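Long-range contacts in adenosine kinase (Sinorhizobium meliloti, PDB 3UBO), which probably transfers a phosphate from ATP to adenosine, as a kinase of the pfkB family: residues 79-89 with 103-114; 4-13 with 151-161. One frame throughout, in Å; residues are numbered along the deposited sequence.

In the fold
Strand 6-11 opens the chain and takes a central place in the seven-stranded parallel sheet. Before its partner strand 152-158 arrives, the chain builds the five-stranded mixed sheet and the far edge of the parallel one. Interaction 1 forms within that excursion: from strand 77-80 the chain crosses over through helix 87-98 to strand 102-103, parallel to 77-80 in a beta-alpha-beta unit, and residues 103-114 fold back over 79-89, closing a short loop on the way to strand 116-121. Interaction 2 closes the much longer loop, so the first contact sits entirely inside the second. They meet where strands 77-80 and 6-11 run side by side: F80 N reaches T10 O, and F80 packs on I11.

Interaction 1: 79-89 with 103-114; sequences YFGKVADDQLG and FQTKPLDGHPPT
D86 and T114 meet obliquely, carboxylate against hydroxyl, where the start of helix 87-98 lies beside the chain entering strand 116-121. T114 OG1 donates to D86 OD1 (2.6 Å) and T114 N to D86 OD2 (2.9 Å), each on the syn lone pair of its oxygen. D86 is also the helix N-cap: with CG between its backbone N and carbonyl carbon (chi1 57°), OD1 takes a second bond from G89 N, nearly in line with the C-O bond. T114 OG1 accepts from A84 N at 3.0 Å. L108 N donates to V83 O, and A84 CB packs on L108 CB (4.0 Å). At the strand ends of this beta-alpha-beta unit, Y79 and F103 point the same way, side by side, their planes 25° apart but barely overlapping; Y79 CD2 approaches F103 CE1 at 3.4 Å. The F103 edge faces Y79 O and G81 N, and a water joins Y79 O to Q104 N. D85 and D109 bring like charges together. D86 and P113 also pack on Q87 of the second subunit. Two N-H groups and one hydroxyl donate to D86, and its place at the helix N terminus should further favour the ionised form.

Interaction 2: 4-13 with 151-161; sequences AKYDVLTIGN and QSKVTYFEGYL. With ADN (adenosine), chain C.
L9 and V154 sit in the middle of a parallel strand pair at the heart of the ribokinase-like fold of the pfkB kinases. L9 N donates to V154 O and L9 O accepts from Y156 N. Helix 62-73 packs over the face carrying V8, T10, V154 and Y156; there T10 CG2 meets the edge of the Y156 ring at CD2 (3.7 Å). L9 and T155 lie side by side on the other face. Near the N-terminal end of the strands D7 and K153 make only a long salt bridge, OD1 to NZ 3.8 Å; D7 is held more firmly by R76, and K153 NZ by T291 O.

Past the strand ends the pair opens into the adenosine pocket, and N13 reaches into it. N13 CB lies 3.4 Å from adenosine N1. N13 CG, set beside the backbone N (chi1 -74°), is 3.6 Å from adenosine N1. The amide splits its tasks: N13 OD1 rests against L161 CD2 (3.5 Å), while N13 ND2 donates to adenosine N1 at 2.8 Å, with an N-H...N angle of 161°. A second bond runs from N13 ND2 to Y160 O at 3.0 Å; the acceptor is in the amide plane, yet the nitrogen stands well above the Y160 carbonyl plane. Y160 lays one ring face against the base, with adenosine C6 3.4 Å above the ring plane and offset toward the rim.

Interaction 1: 79-89 with 103-114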
# COMPACT_ATOMS: atom_id res chain seq x y z
N TYR A 79 17.15 -7.29 -11.78
CA TYR A 79 17.15 -5.87 -11.42
C TYR A 79 18.36 -5.54 -10.59
O TYR A 79 18.80 -6.35 -9.74
CB TYR A 79 15.80 -5.39 -10.74
CG TYR A 79 15.85 -3.93 -10.21
CD1 TYR A 79 15.74 -2.85 -11.10
CD2 TYR A 79 16.03 -3.64 -8.85
CE1 TYR A 79 15.81 -1.57 -10.67
CE2 TYR A 79 16.08 -2.34 -8.40
CZ TYR A 79 15.98 -1.32 -9.34
OH TYR A 79 16.07 -0.03 -8.92
N PHE A 80 18.93 -4.38 -10.87
CA PHE A 80 20.01 -3.88 -10.03
C PHE A 80 19.57 -2.53 -9.48
O PHE A 80 19.21 -1.62 -10.29
CB PHE A 80 21.32 -3.62 -10.82
CG PHE A 80 21.88 -4.80 -11.59
CD1 PHE A 80 21.62 -6.12 -11.19
CD2 PHE A 80 22.73 -4.57 -12.70
CE1 PHE A 80 22.23 -7.20 -11.88
CE2 PHE A 80 23.29 -5.62 -13.41
CZ PHE A 80 23.08 -6.93 -12.99
N GLY A 81 19.58 -2.37 -8.16
CA GLY A 81 19.18 -1.13 -7.53
C GLY A 81 19.98 -0.82 -6.28
O GLY A 81 20.68 -1.69 -5.76
N LYS A 82 19.89 0.41 -5.81
CA LYS A 82 20.61 0.83 -4.62
C LYS A 82 19.67 1.03 -3.44
O LYS A 82 18.79 1.90 -3.47
CB LYS A 82 21.39 2.12 -4.89
CG LYS A 82 22.88 2.02 -4.59
CD LYS A 82 23.18 0.85 -3.67
CE LYS A 82 24.41 0.09 -4.13
NZ LYS A 82 24.69 -1.10 -3.27
N VAL A 83 19.85 0.22 -2.40
CA VAL A 83 19.01 0.31 -1.20
C VAL A 83 19.84 0.12 0.06
O VAL A 83 20.90 -0.51 0.03
CB VAL A 83 17.88 -0.73 -1.23
CG1 VAL A 83 16.94 -0.46 -2.40
CG2 VAL A 83 18.45 -2.14 -1.32
N ALA A 84 19.35 0.65 1.18
CA ALA A 84 20.03 0.54 2.43
C ALA A 84 19.59 -0.70 3.18
O ALA A 84 18.65 -1.38 2.83
CB ALA A 84 19.88 1.77 3.23
N ASP A 85 20.37 -1.05 4.19
CA ASP A 85 20.18 -2.24 5.01
C ASP A 85 18.99 -2.03 5.98
O ASP A 85 18.89 -2.68 7.03
CB ASP A 85 21.48 -2.48 5.78
CG ASP A 85 21.44 -3.75 6.65
OD1 ASP A 85 20.43 -4.51 6.48
OD2 ASP A 85 22.41 -3.99 7.47
N ASP A 86 18.06 -1.14 5.61
CA ASP A 86 16.94 -0.72 6.48
C ASP A 86 15.55 -1.36 6.13
O ASP A 86 15.44 -2.29 5.33
CB ASP A 86 16.86 0.81 6.48
CG ASP A 86 16.71 1.36 5.09
OD1 ASP A 86 16.16 0.58 4.26
OD2 ASP A 86 17.13 2.53 4.84
N GLN A 87 14.49 -0.87 6.78
CA GLN A 87 13.21 -1.49 6.74
C GLN A 87 12.55 -1.20 5.39
O GLN A 87 11.77 -2.01 4.85
CB GLN A 87 12.39 -0.98 7.90
CG GLN A 87 12.37 -1.94 8.99
CD GLN A 87 11.89 -1.29 10.23
OE1 GLN A 87 11.73 -0.07 10.28
NE2 GLN A 87 11.63 -2.08 11.26
N LEU A 88 12.90 -0.04 4.85
CA LEU A 88 12.40 0.36 3.58
C LEU A 88 13.03 -0.52 2.49
O LEU A 88 12.33 -0.99 1.57
CB LEU A 88 12.67 1.84 3.31
CG LEU A 88 11.46 2.81 3.14
CD1 LEU A 88 10.24 2.42 4.02
CD2 LEU A 88 11.78 4.30 3.28
N GLY A 89 14.34 -0.78 2.62
CA GLY A 89 15.06 -1.55 1.64
C GLY A 89 14.68 -3.02 1.74
O GLY A 89 14.76 -3.73 0.75
N PHE A 103 17.19 -10.37 -7.92
CA PHE A 103 17.68 -9.17 -7.23
C PHE A 103 18.67 -9.54 -6.14
O PHE A 103 18.27 -10.10 -5.11
CB PHE A 103 16.53 -8.43 -6.57
CG PHE A 103 16.96 -7.14 -5.96
CD1 PHE A 103 17.47 -6.13 -6.78
CD2 PHE A 103 16.85 -6.92 -4.58
CE1 PHE A 103 17.85 -4.92 -6.23
CE2 PHE A 103 17.24 -5.73 -4.05
CZ PHE A 103 17.73 -4.72 -4.87
N GLN A 104 19.95 -9.21 -6.36
CA GLN A 104 21.05 -9.72 -5.53
C GLN A 104 21.95 -8.57 -5.13
O GLN A 104 22.67 -8.68 -4.14
CB GLN A 104 21.81 -10.82 -6.28
CG GLN A 104 21.06 -12.14 -6.25
CD GLN A 104 20.72 -12.57 -4.81
OE1 GLN A 104 21.59 -12.48 -3.92
NE2 GLN A 104 19.46 -13.01 -4.55
N THR A 105 21.88 -7.46 -5.87
CA THR A 105 22.58 -6.23 -5.46
C THR A 105 22.74 -6.01 -3.94
O THR A 105 21.79 -6.24 -3.18
CB THR A 105 22.02 -4.99 -6.12
OG1 THR A 105 22.38 -5.06 -7.50
CG2 THR A 105 22.71 -3.80 -5.52
N LYS A 106 23.97 -5.65 -3.51
CA LYS A 106 24.30 -5.53 -2.08
C LYS A 106 23.76 -4.23 -1.45
O LYS A 106 23.88 -3.16 -2.03
CB LYS A 106 25.79 -5.62 -1.90
CG LYS A 106 26.24 -6.05 -0.47
CD LYS A 106 27.61 -5.42 -0.00
CE LYS A 106 28.47 -6.43 0.87
NZ LYS A 106 28.41 -7.87 0.36
N PRO A 107 23.13 -4.33 -0.27
CA PRO A 107 22.55 -3.10 0.28
C PRO A 107 23.61 -2.29 1.04
O PRO A 107 24.53 -2.91 1.58
CB PRO A 107 21.49 -3.63 1.27
CG PRO A 107 22.01 -4.98 1.68
CD PRO A 107 22.61 -5.54 0.41
N LEU A 108 23.41 -0.97 1.15
CA LEU A 108 24.28 0.01 1.80
C LEU A 108 24.84 -0.27 3.21
O LEU A 108 26.10 -0.12 3.44
CB LEU A 108 23.61 1.36 1.79
CG LEU A 108 24.58 2.41 1.28
CD1 LEU A 108 25.33 1.86 0.09
CD2 LEU A 108 23.94 3.76 0.94
N ASP A 109 24.02 -0.63 4.20
CA ASP A 109 24.62 -0.64 5.61
C ASP A 109 24.65 0.77 6.22
O ASP A 109 25.67 1.45 6.19
CB ASP A 109 26.07 -1.19 5.68
CG ASP A 109 26.15 -2.72 5.42
OD1 ASP A 109 25.13 -3.33 4.89
OD2 ASP A 109 27.25 -3.28 5.77
N GLY A 110 23.49 1.23 6.70
CA GLY A 110 23.37 2.61 7.14
C GLY A 110 23.22 3.64 6.03
O GLY A 110 23.03 3.28 4.83
N HIS A 111 23.35 4.90 6.44
CA HIS A 111 23.03 6.10 5.64
C HIS A 111 23.81 6.17 4.32
O HIS A 111 24.92 5.72 4.28
CB HIS A 111 23.25 7.40 6.49
CG HIS A 111 22.21 7.61 7.58
ND1 HIS A 111 22.00 6.69 8.60
CD2 HIS A 111 21.34 8.63 7.80
CE1 HIS A 111 21.03 7.14 9.39
NE2 HIS A 111 20.61 8.31 8.93
N PRO A 112 23.22 6.72 3.26
CA PRO A 112 21.79 7.14 3.23
C PRO A 112 20.75 6.00 3.43
O PRO A 112 21.02 4.82 3.19
CB PRO A 112 21.62 7.82 1.85
CG PRO A 112 22.93 8.32 1.47
CD PRO A 112 23.98 7.34 2.15
N PRO A 113 19.54 6.36 3.87
CA PRO A 113 18.57 5.26 3.94
C PRO A 113 17.96 5.10 2.55
O PRO A 113 18.25 5.91 1.64
CB PRO A 113 17.53 5.76 4.94
CG PRO A 113 17.91 7.23 5.19
CD PRO A 113 18.87 7.64 4.12
N THR A 114 17.17 4.04 2.42
CA THR A 114 16.56 3.68 1.17
C THR A 114 15.81 4.87 0.52
O THR A 114 15.09 5.62 1.17
CB THR A 114 15.68 2.46 1.42
OG1 THR A 114 16.52 1.35 1.76
CG2 THR A 114 14.79 2.12 0.26
O HOH W 1 20.33 -8.34 -8.96

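Interaction 2: 4-13 with 151-161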
# COMPACT_ATOMS: atom_id res chain seq x y z
N ALA A 4 21.12 -17.54 -23.00
CA ALA A 4 20.38 -16.44 -22.30
C ALA A 4 19.49 -16.90 -21.13
O ALA A 4 18.65 -17.78 -21.31
CB ALA A 4 19.52 -15.52 -23.28
N LYS A 5 19.67 -16.28 -19.94
CA LYS A 5 18.84 -16.64 -18.75
C LYS A 5 17.68 -15.61 -18.39
O LYS A 5 16.73 -15.95 -17.65
CB LYS A 5 19.77 -16.93 -17.57
CG LYS A 5 19.20 -17.75 -16.40
CD LYS A 5 20.33 -17.74 -15.31
CE LYS A 5 20.13 -18.77 -14.12
NZ LYS A 5 18.69 -18.94 -13.61
N TYR A 6 17.79 -14.39 -18.92
CA TYR A 6 16.82 -13.34 -18.68
C TYR A 6 16.44 -12.72 -20.01
O TYR A 6 17.30 -12.49 -20.89
CB TYR A 6 17.30 -12.25 -17.64
CG TYR A 6 17.78 -12.85 -16.31
CD1 TYR A 6 16.88 -13.38 -15.36
CD2 TYR A 6 19.16 -12.96 -16.03
CE1 TYR A 6 17.34 -13.98 -14.15
CE2 TYR A 6 19.63 -13.57 -14.87
CZ TYR A 6 18.73 -14.07 -13.92
OH TYR A 6 19.25 -14.64 -12.75
N ASP A 7 15.14 -12.45 -20.13
CA ASP A 7 14.59 -11.62 -21.20
C ASP A 7 14.92 -10.20 -20.91
O ASP A 7 15.51 -9.53 -21.73
CB ASP A 7 13.08 -11.86 -21.36
CG ASP A 7 12.80 -13.33 -21.49
OD1 ASP A 7 13.27 -13.84 -22.54
OD2 ASP A 7 12.26 -13.99 -20.54
N VAL A 8 14.57 -9.74 -19.71
CA VAL A 8 14.94 -8.36 -19.35
C VAL A 8 15.62 -8.10 -18.02
O VAL A 8 15.18 -8.58 -16.92
CB VAL A 8 13.78 -7.37 -19.38
CG1 VAL A 8 14.36 -5.96 -19.58
CG2 VAL A 8 12.74 -7.75 -20.49
N LEU A 9 16.68 -7.30 -18.16
CA LEU A 9 17.37 -6.72 -17.02
C LEU A 9 17.13 -5.19 -16.92
O LEU A 9 17.31 -4.40 -17.89
CB LEU A 9 18.85 -7.04 -17.09
CG LEU A 9 19.86 -6.36 -16.15
CD1 LEU A 9 19.71 -6.87 -14.70
CD2 LEU A 9 21.29 -6.57 -16.63
N THR A 10 16.69 -4.77 -15.74
CA THR A 10 16.56 -3.33 -15.53
C THR A 10 17.49 -2.78 -14.44
O THR A 10 17.78 -3.47 -13.43
CB THR A 10 15.08 -2.82 -15.35
OG1 THR A 10 14.65 -3.05 -13.99
CG2 THR A 10 14.15 -3.55 -16.33
N ILE A 11 17.97 -1.57 -14.72
CA ILE A 11 18.82 -0.81 -13.83
C ILE A 11 18.23 0.58 -13.65
O ILE A 11 17.91 1.29 -14.64
CB ILE A 11 20.30 -0.71 -14.34
CG1 ILE A 11 20.91 -2.10 -14.51
CG2 ILE A 11 21.19 0.10 -13.35
CD1 ILE A 11 22.44 -2.08 -14.53
N GLY A 12 18.03 0.94 -12.38
CA GLY A 12 17.31 2.15 -12.03
C GLY A 12 17.36 2.45 -10.52
O GLY A 12 17.73 1.59 -9.72
N ASN A 13 17.00 3.68 -10.16
CA ASN A 13 16.92 4.12 -8.78
C ASN A 13 15.94 3.30 -7.97
O ASN A 13 14.72 3.31 -8.25
CB ASN A 13 16.42 5.53 -8.84
CG ASN A 13 17.45 6.43 -9.30
OD1 ASN A 13 18.60 6.28 -8.86
ND2 ASN A 13 17.12 7.36 -10.18
N GLN A 151 23.72 -12.69 -19.68
CA GLN A 151 22.62 -13.64 -19.85
C GLN A 151 21.23 -13.03 -20.17
O GLN A 151 20.17 -13.76 -20.23
CB GLN A 151 22.53 -14.47 -18.58
CG GLN A 151 23.87 -15.02 -18.12
CD GLN A 151 23.77 -15.69 -16.76
OE1 GLN A 151 23.54 -15.02 -15.72
NE2 GLN A 151 23.92 -17.04 -16.75
N SER A 152 21.23 -11.71 -20.41
CA SER A 152 19.97 -10.99 -20.49
C SER A 152 19.81 -10.33 -21.84
O SER A 152 20.70 -9.55 -22.27
CB SER A 152 19.84 -9.97 -19.33
OG SER A 152 19.67 -10.66 -18.11
N LYS A 153 18.66 -10.63 -22.47
CA LYS A 153 18.43 -10.26 -23.86
C LYS A 153 18.46 -8.75 -24.03
O LYS A 153 19.27 -8.19 -24.79
CB LYS A 153 17.12 -10.87 -24.42
CG LYS A 153 17.01 -12.44 -24.39
CD LYS A 153 15.88 -12.93 -25.35
CE LYS A 153 15.29 -14.27 -24.97
NZ LYS A 153 14.36 -14.77 -26.08
N VAL A 154 17.57 -8.08 -23.32
CA VAL A 154 17.70 -6.65 -23.17
C VAL A 154 18.25 -6.21 -21.81
O VAL A 154 18.03 -6.87 -20.78
CB VAL A 154 16.45 -5.96 -23.47
CG1 VAL A 154 16.75 -4.50 -23.49
CG2 VAL A 154 16.03 -6.37 -24.86
N THR A 155 19.02 -5.13 -21.83
CA THR A 155 19.31 -4.40 -20.60
C THR A 155 18.60 -3.02 -20.71
O THR A 155 18.70 -2.29 -21.73
CB THR A 155 20.87 -4.39 -20.26
OG1 THR A 155 21.34 -5.73 -19.94
CG2 THR A 155 21.22 -3.46 -19.08
N TYR A 156 17.81 -2.70 -19.68
CA TYR A 156 17.05 -1.45 -19.71
C TYR A 156 17.30 -0.65 -18.44
O TYR A 156 17.41 -1.24 -17.35
CB TYR A 156 15.62 -1.82 -19.82
CG TYR A 156 14.60 -0.72 -19.69
CD1 TYR A 156 14.25 0.07 -20.78
CD2 TYR A 156 13.92 -0.52 -18.49
CE1 TYR A 156 13.27 1.04 -20.69
CE2 TYR A 156 12.90 0.46 -18.40
CZ TYR A 156 12.57 1.24 -19.50
OH TYR A 156 11.57 2.22 -19.42
N PHE A 157 17.42 0.68 -18.61
CA PHE A 157 17.87 1.57 -17.53
C PHE A 157 17.27 2.97 -17.67
O PHE A 157 16.98 3.41 -18.80
CB PHE A 157 19.42 1.69 -17.51
CG PHE A 157 19.99 2.52 -18.68
CD1 PHE A 157 20.35 1.91 -19.89
CD2 PHE A 157 20.09 3.91 -18.58
CE1 PHE A 157 20.82 2.66 -20.95
CE2 PHE A 157 20.56 4.68 -19.64
CZ PHE A 157 20.92 4.05 -20.83
N GLU A 158 17.14 3.67 -16.54
CA GLU A 158 16.49 5.01 -16.51
C GLU A 158 17.42 6.14 -16.93
O GLU A 158 18.61 6.09 -16.58
CB GLU A 158 15.89 5.37 -15.09
CG GLU A 158 14.87 4.38 -14.44
CD GLU A 158 15.19 4.18 -12.94
OE1 GLU A 158 14.34 3.53 -12.25
OE2 GLU A 158 16.31 4.65 -12.45
N GLY A 159 16.91 7.12 -17.67
CA GLY A 159 17.53 8.43 -17.73
C GLY A 159 17.71 8.99 -16.31
O GLY A 159 18.70 9.68 -15.98
N TYR A 160 16.75 8.65 -15.44
CA TYR A 160 16.70 9.12 -14.05
C TYR A 160 18.01 8.91 -13.29
O TYR A 160 18.16 9.40 -12.16
CB TYR A 160 15.60 8.39 -13.25
CG TYR A 160 14.21 8.98 -13.36
CD1 TYR A 160 13.08 8.16 -13.29
CD2 TYR A 160 14.02 10.34 -13.53
CE1 TYR A 160 11.80 8.66 -13.43
CE2 TYR A 160 12.74 10.85 -13.66
CZ TYR A 160 11.63 10.00 -13.61
OH TYR A 160 10.35 10.49 -13.72
N LEU A 161 18.91 8.11 -13.89
CA LEU A 161 20.12 7.56 -13.29
C LEU A 161 21.25 8.52 -13.54
O LEU A 161 22.32 8.39 -12.98
CB LEU A 161 20.48 6.24 -13.94
CG LEU A 161 19.90 4.97 -13.33
CD1 LEU A 161 20.61 3.75 -13.90
CD2 LEU A 161 19.97 4.94 -11.81
O5' ADN C . 6.98 6.62 -13.32
C5' ADN C . 6.49 5.78 -12.21
C4' ADN C . 7.52 5.60 -11.04
O4' ADN C . 8.54 6.60 -11.01
C3' ADN C . 7.19 5.37 -9.48
O3' ADN C . 6.70 4.17 -8.92
C2' ADN C . 8.49 5.88 -8.78
O2' ADN C . 9.08 4.99 -7.81
C1' ADN C . 9.33 6.22 -9.94
N9 ADN C . 10.25 7.36 -9.65
C8 ADN C . 10.00 8.68 -9.16
N7 ADN C . 11.21 9.43 -9.19
C5 ADN C . 12.19 8.57 -9.70
C6 ADN C . 13.59 8.74 -9.93
N6 ADN C . 14.25 9.99 -9.68
N1 ADN C . 14.32 7.62 -10.48
C2 ADN C . 13.66 6.39 -10.76
N3 ADN C . 12.27 6.17 -10.54
C4 ADN C . 11.58 7.28 -9.99